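Local coordinates for protein glutathione S-transferase 2 (Onchocerca volvulus, PDB 1TU7) that conjugates glutathione to electrophilic substrates as a homodimeric pi-class transferase and appears central to the parasite's detoxification system, at residues Ser43-Asp55 with Gln59-Lys73. Residues are numbered along the deposited sequence; the frame is centred on the assembly and turned at random.
Sequences SQFQFGQLPCLYD and QIVQSGAILRHLARK. With GSH (glutathione), chain C.
Asp55 OD2 accepts from two donors of helix 63-73, an imidazole N-H and an ammonium group. His69 NE2 donates nearly straight to Asp55 OD2 at 2.6 Å, from the anti side and tilted 18° out of the carboxylate plane; Lys73 NZ takes the syn lone pair of Asp55 OD2 in a 2.9 Å salt bridge. With CG anti to the backbone N (chi1 -177°), the aspartate carries its carboxylate across to the helix. Glu81 of the second subunit hydrogen-bonds His69 ND1, so the ring is held at both nitrogens and its rotation is probably fixed. Leu53 N to Ile60 O and Ile60 N to Leu53 O, each 2.8 Å, make the hairpin's antiparallel hydrogen-bonded pair. Extended Gln59 runs past Cys52 SG and Tyr54 CE2, both touching its CG, to give NE2 to Gln44 O at 2.9 Å. Leu50, just before cis-Pro51, pairs N and O with the glutathione backbone, as in thioredoxin-fold glutathione sites. Ser63 grips one glutathione carboxylate through N and OG; a water links that carboxylate to Pro51 O and Gln62 N. Leu53 CB packs on Ile66 CG2 at 3.7 Å, and its CD2 meets Leu70 CD2 tip to tip. Val61 CG1 lies against Cys52 CB and the Phe45 ring edge. Strand 52-55 has antiparallel neighbours 3-8 and 58-61, while Ile66 and Leu70 pack on Ile17 of helix 15-23.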
loop_
_atom_site.group_PDB
_atom_site.type_symbol
_atom_site.label_atom_id
_atom_site.label_comp_id
_atom_site.label_asym_id
_atom_site.label_seq_id
_atom_site.Cartn_x
_atom_site.Cartn_y
_atom_site.Cartn_z
ATOM N N SER A 43 -2.719 -21.177 5.842
ATOM C CA SER A 43 -4.165 -20.970 5.773
ATOM C C SER A 43 -4.731 -20.197 6.966
ATOM O O SER A 43 -5.848 -19.690 6.901
ATOM C CB SER A 43 -4.909 -22.308 5.622
ATOM O OG SER A 43 -4.837 -23.046 6.805
ATOM N N GLN A 44 -3.954 -20.086 8.043
ATOM C CA GLN A 44 -4.374 -19.315 9.206
ATOM C C GLN A 44 -4.373 -17.802 8.983
ATOM O O GLN A 44 -4.931 -17.085 9.795
ATOM C CB GLN A 44 -3.446 -19.602 10.365
ATOM C CG GLN A 44 -3.457 -21.075 10.770
ATOM C CD GLN A 44 -2.593 -21.349 11.959
ATOM O OE1 GLN A 44 -2.194 -20.431 12.676
ATOM N NE2 GLN A 44 -2.307 -22.624 12.196
ATOM N N PHE A 45 -3.743 -17.352 7.909
ATOM C CA PHE A 45 -3.578 -15.922 7.596
ATOM C C PHE A 45 -4.524 -15.551 6.488
ATOM O O PHE A 45 -4.674 -16.302 5.546
ATOM C CB PHE A 45 -2.117 -15.653 7.269
ATOM C CG PHE A 45 -1.234 -16.073 8.394
ATOM C CD1 PHE A 45 -0.607 -17.304 8.365
ATOM C CD2 PHE A 45 -1.162 -15.323 9.551
ATOM C CE1 PHE A 45 0.146 -17.751 9.451
ATOM C CE2 PHE A 45 -0.405 -15.745 10.629
ATOM C CZ PHE A 45 0.250 -16.958 10.585
ATOM N N GLN A 46 -5.146 -14.384 6.613
ATOM C CA GLN A 46 -6.255 -14.003 5.753
ATOM C C GLN A 46 -5.918 -13.940 4.254
ATOM O O GLN A 46 -6.780 -14.197 3.427
ATOM C CB GLN A 46 -6.855 -12.681 6.240
ATOM C CG GLN A 46 -7.530 -12.774 7.608
ATOM C CD GLN A 46 -6.677 -12.301 8.793
ATOM O OE1 GLN A 46 -7.182 -11.618 9.723
ATOM N NE2 GLN A 46 -5.425 -12.680 8.791
ATOM N N PHE A 47 -4.682 -13.594 3.897
ATOM C CA PHE A 47 -4.211 -13.666 2.523
ATOM C C PHE A 47 -3.113 -14.702 2.297
ATOM O O PHE A 47 -2.442 -14.671 1.292
ATOM C CB PHE A 47 -3.788 -12.276 2.014
ATOM C CG PHE A 47 -4.902 -11.287 2.065
ATOM C CD1 PHE A 47 -4.964 -10.284 3.029
ATOM C CD2 PHE A 47 -5.939 -11.406 1.163
ATOM C CE1 PHE A 47 -6.040 -9.418 3.045
ATOM C CE2 PHE A 47 -6.952 -10.582 1.136
ATOM C CZ PHE A 47 -7.054 -9.605 2.127
ATOM N N GLY A 48 -2.934 -15.598 3.261
ATOM C CA GLY A 48 -1.926 -16.634 3.164
ATOM C C GLY A 48 -0.509 -16.132 3.245
ATOM O O GLY A 48 0.420 -16.795 2.786
ATOM N N GLN A 49 -0.330 -14.939 3.821
ATOM C CA GLN A 49 0.965 -14.261 3.839
ATOM C C GLN A 49 1.231 -13.582 5.192
ATOM O O GLN A 49 0.357 -13.422 6.041
ATOM C CB GLN A 49 1.025 -13.240 2.685
ATOM C CG GLN A 49 1.035 -13.927 1.312
ATOM C CD GLN A 49 1.612 -13.077 0.212
ATOM O OE1 GLN A 49 2.537 -13.511 -0.513
ATOM N NE2 GLN A 49 1.108 -11.888 0.075
ATOM N N LEU A 50 2.492 -13.233 5.377
ATOM C CA LEU A 50 2.997 -12.538 6.559
ATOM C C LEU A 50 3.532 -11.178 6.102
ATOM O O LEU A 50 3.868 -11.012 4.936
ATOM C CB LEU A 50 4.114 -13.377 7.190
ATOM C CG LEU A 50 3.692 -14.790 7.621
ATOM C CD1 LEU A 50 4.869 -15.556 8.239
ATOM C CD2 LEU A 50 2.516 -14.775 8.552
ATOM N N PRO A 51 3.675 -10.184 6.980
ATOM C CA PRO A 51 3.557 -10.285 8.431
ATOM C C PRO A 51 2.152 -10.327 8.957
ATOM O O PRO A 51 1.206 -9.937 8.261
ATOM C CB PRO A 51 4.251 -9.002 8.903
ATOM C CG PRO A 51 4.025 -8.040 7.812
ATOM C CD PRO A 51 4.144 -8.853 6.566
ATOM N N CYS A 52 2.032 -10.860 10.165
ATOM C CA CYS A 52 0.801 -10.820 10.954
ATOM C C CYS A 52 1.059 -10.297 12.323
ATOM O O CYS A 52 1.969 -10.783 12.977
ATOM C CB CYS A 52 0.243 -12.230 11.047
ATOM S SG CYS A 52 -1.305 -12.384 11.938
ATOM N N LEU A 53 0.266 -9.329 12.779
ATOM C CA LEU A 53 0.293 -8.900 14.166
ATOM C C LEU A 53 -0.931 -9.457 14.879
ATOM O O LEU A 53 -2.067 -9.201 14.460
ATOM C CB LEU A 53 0.294 -7.379 14.274
ATOM C CG LEU A 53 0.280 -6.873 15.717
ATOM C CD1 LEU A 53 1.654 -7.091 16.337
ATOM C CD2 LEU A 53 -0.186 -5.405 15.677
ATOM N N TYR A 54 -0.680 -10.186 15.953
ATOM C CA TYR A 54 -1.701 -10.503 16.930
ATOM C C TYR A 54 -1.651 -9.444 18.013
ATOM O O TYR A 54 -0.630 -9.258 18.658
ATOM C CB TYR A 54 -1.440 -11.891 17.510
ATOM C CG TYR A 54 -1.362 -13.014 16.484
ATOM C CD1 TYR A 54 -0.137 -13.379 15.904
ATOM C CD2 TYR A 54 -2.510 -13.726 16.099
ATOM C CE1 TYR A 54 -0.056 -14.409 14.988
ATOM C CE2 TYR A 54 -2.422 -14.757 15.179
ATOM C CZ TYR A 54 -1.197 -15.104 14.644
ATOM O OH TYR A 54 -1.075 -16.155 13.742
ATOM N N ASP A 55 -2.747 -8.716 18.142
ATOM C CA ASP A 55 -2.902 -7.695 19.156
ATOM C C ASP A 55 -4.033 -8.151 20.046
ATOM O O ASP A 55 -5.210 -7.994 19.704
ATOM C CB ASP A 55 -3.241 -6.384 18.482
ATOM C CG ASP A 55 -3.338 -5.250 19.456
ATOM O OD1 ASP A 55 -3.413 -5.500 20.688
ATOM O OD2 ASP A 55 -3.364 -4.071 19.074
ATOM N N GLN A 59 -6.298 -10.512 14.998
ATOM C CA GLN A 59 -5.326 -10.981 14.065
ATOM C C GLN A 59 -5.339 -10.067 12.844
ATOM O O GLN A 59 -6.314 -10.016 12.078
ATOM C CB GLN A 59 -5.614 -12.428 13.652
ATOM C CG GLN A 59 -4.570 -12.979 12.707
ATOM C CD GLN A 59 -4.936 -14.262 11.980
ATOM O OE1 GLN A 59 -6.109 -14.557 11.793
ATOM N NE2 GLN A 59 -3.936 -14.967 11.481
ATOM N N ILE A 60 -4.226 -9.335 12.659
ATOM C CA ILE A 60 -4.116 -8.320 11.626
ATOM C C ILE A 60 -2.976 -8.664 10.677
ATOM O O ILE A 60 -1.811 -8.691 11.080
ATOM C CB ILE A 60 -3.855 -6.948 12.259
ATOM C CG1 ILE A 60 -4.847 -6.672 13.378
ATOM C CG2 ILE A 60 -3.936 -5.882 11.174
ATOM C CD1 ILE A 60 -4.437 -5.515 14.251
ATOM N N VAL A 61 -3.286 -8.949 9.423
ATOM C CA VAL A 61 -2.285 -9.034 8.387
ATOM C C VAL A 61 -2.276 -7.723 7.577
ATOM O O VAL A 61 -3.067 -6.817 7.863
ATOM C CB VAL A 61 -2.452 -10.296 7.487
ATOM C CG1 VAL A 61 -2.261 -11.548 8.305
ATOM C CG2 VAL A 61 -3.796 -10.328 6.755
ATOM N N GLN A 62 -1.332 -7.639 6.632
ATOM C CA GLN A 62 -1.049 -6.482 5.785
ATOM C C GLN A 62 -0.207 -5.479 6.544
ATOM O O GLN A 62 -0.682 -4.775 7.418
ATOM C CB GLN A 62 -2.303 -5.851 5.176
ATOM C CG GLN A 62 -2.958 -6.742 4.134
ATOM C CD GLN A 62 -2.214 -6.867 2.827
ATOM O OE1 GLN A 62 -2.564 -7.724 1.973
ATOM N NE2 GLN A 62 -1.235 -6.049 2.634
ATOM N N SER A 63 1.061 -5.395 6.152
ATOM C CA SER A 63 2.019 -4.580 6.857
ATOM C C SER A 63 1.556 -3.143 7.023
ATOM O O SER A 63 1.758 -2.568 8.079
ATOM C CB SER A 63 3.383 -4.616 6.182
ATOM O OG SER A 63 3.358 -4.085 4.859
ATOM N N GLY A 64 0.943 -2.539 6.004
ATOM C CA GLY A 64 0.485 -1.174 6.148
ATOM C C GLY A 64 -0.662 -1.006 7.113
ATOM O O GLY A 64 -0.762 -0.027 7.848
ATOM N N ALA A 65 -1.563 -1.984 7.129
ATOM C CA ALA A 65 -2.687 -1.960 8.068
ATOM C C ALA A 65 -2.207 -2.164 9.502
ATOM O O ALA A 65 -2.711 -1.549 10.418
ATOM C CB ALA A 65 -3.728 -3.019 7.718
ATOM N N ILE A 66 -1.198 -3.013 9.671
ATOM C CA ILE A 66 -0.602 -3.244 10.982
ATOM C C ILE A 66 0.005 -1.949 11.488
ATOM O O ILE A 66 -0.241 -1.527 12.623
ATOM C CB ILE A 66 0.469 -4.369 10.916
ATOM C CG1 ILE A 66 -0.156 -5.733 10.603
ATOM C CG2 ILE A 66 1.262 -4.408 12.229
ATOM C CD1 ILE A 66 0.839 -6.803 10.174
ATOM N N LEU A 67 0.805 -1.316 10.646
ATOM C CA LEU A 67 1.457 -0.076 11.038
ATOM C C LEU A 67 0.454 1.023 11.399
ATOM O O LEU A 67 0.635 1.725 12.392
ATOM C CB LEU A 67 2.384 0.379 9.922
ATOM C CG LEU A 67 3.791 0.883 10.050
ATOM C CD1 LEU A 67 4.555 0.317 11.229
ATOM C CD2 LEU A 67 4.437 0.534 8.700
ATOM N N ARG A 68 -0.587 1.197 10.589
ATOM C CA ARG A 68 -1.576 2.241 10.894
ATOM C C ARG A 68 -2.384 1.926 12.140
ATOM O O ARG A 68 -2.756 2.811 12.888
ATOM C CB ARG A 68 -2.505 2.495 9.706
ATOM C CG ARG A 68 -1.820 3.306 8.632
ATOM C CD ARG A 68 -2.689 3.612 7.447
ATOM N NE ARG A 68 -2.848 2.457 6.618
ATOM C CZ ARG A 68 -2.010 2.094 5.663
ATOM N NH1 ARG A 68 -0.906 2.852 5.458
ATOM N NH2 ARG A 68 -2.221 1.012 4.954
ATOM N N HIS A 69 -2.665 0.650 12.396
ATOM C CA HIS A 69 -3.342 0.288 13.620
ATOM C C HIS A 69 -2.496 0.625 14.840
ATOM O O HIS A 69 -2.965 1.211 15.795
ATOM C CB HIS A 69 -3.698 -1.194 13.608
ATOM C CG HIS A 69 -4.027 -1.753 14.938
ATOM N ND1 HIS A 69 -5.259 -1.594 15.522
ATOM C CD2 HIS A 69 -3.285 -2.486 15.810
ATOM C CE1 HIS A 69 -5.271 -2.208 16.691
ATOM N NE2 HIS A 69 -4.092 -2.770 16.884
ATOM N N LEU A 70 -1.225 0.238 14.805
ATOM C CA LEU A 70 -0.344 0.569 15.899
ATOM C C LEU A 70 -0.213 2.088 16.068
ATOM O O LEU A 70 -0.203 2.600 17.201
ATOM C CB LEU A 70 1.012 -0.067 15.675
ATOM C CG LEU A 70 1.066 -1.581 15.883
ATOM C CD1 LEU A 70 2.431 -2.058 15.425
ATOM C CD2 LEU A 70 0.812 -1.933 17.323
ATOM N N ALA A 71 -0.116 2.790 14.939
ATOM C CA ALA A 71 -0.013 4.238 14.957
ATOM C C ALA A 71 -1.211 4.881 15.643
ATOM O O ALA A 71 -1.046 5.799 16.442
ATOM C CB ALA A 71 0.128 4.744 13.582
ATOM N N ARG A 72 -2.425 4.448 15.344
ATOM C CA ARG A 72 -3.607 5.014 16.020
ATOM C C ARG A 72 -3.576 4.704 17.524
ATOM O O ARG A 72 -3.816 5.581 18.342
ATOM C CB ARG A 72 -4.897 4.497 15.395
ATOM C CG ARG A 72 -5.207 5.111 14.058
ATOM C CD ARG A 72 -6.561 4.679 13.489
ATOM N NE ARG A 72 -6.629 3.234 13.238
ATOM C CZ ARG A 72 -6.329 2.661 12.094
ATOM N NH1 ARG A 72 -5.937 3.388 11.062
ATOM N NH2 ARG A 72 -6.414 1.333 11.951
ATOM N N LYS A 73 -3.240 3.479 17.884
ATOM C CA LYS A 73 -3.250 3.074 19.270
ATOM C C LYS A 73 -2.242 3.875 20.090
ATOM O O LYS A 73 -2.525 4.245 21.238
ATOM C CB LYS A 73 -2.916 1.607 19.401
ATOM C CG LYS A 73 -4.089 0.707 19.431
ATOM C CD LYS A 73 -3.597 -0.730 19.779
ATOM C CE LYS A 73 -3.679 -1.064 21.229
ATOM N NZ LYS A 73 -3.730 -2.565 21.471
HETATM N N1 GSH C . 0.947 -6.507 0.871
HETATM C CA1 GSH C . 1.541 -7.433 1.756
HETATM C C1 GSH C . 1.927 -6.844 3.047
HETATM O O11 GSH C . 2.418 -5.595 2.944
HETATM O O12 GSH C . 1.948 -7.354 4.226
HETATM C CB1 GSH C . 2.522 -8.419 1.281
HETATM C CG1 GSH C . 2.771 -9.641 2.124
HETATM C CD1 GSH C . 3.785 -10.561 1.461
HETATM O OE1 GSH C . 4.142 -10.321 0.177
HETATM N N2 GSH C . 4.287 -11.533 2.174
HETATM C CA2 GSH C . 5.320 -12.449 1.683
HETATM C C2 GSH C . 4.962 -13.822 2.098
HETATM O O2 GSH C . 4.207 -14.041 3.232
HETATM C CB2 GSH C . 6.674 -12.125 2.307
HETATM S SG2 GSH C . 7.384 -10.621 1.602
HETATM N N3 GSH C . 5.363 -14.846 1.364
HETATM C CA3 GSH C . 5.014 -16.169 1.805
HETATM C C3 GSH C . 4.156 -16.863 0.797
HETATM O O31 GSH C . 3.338 -16.251 -0.034
HETATM O O32 GSH C . 4.254 -18.260 0.766
HETATM O O HOH W 1 0.702 -9.406 5.562
#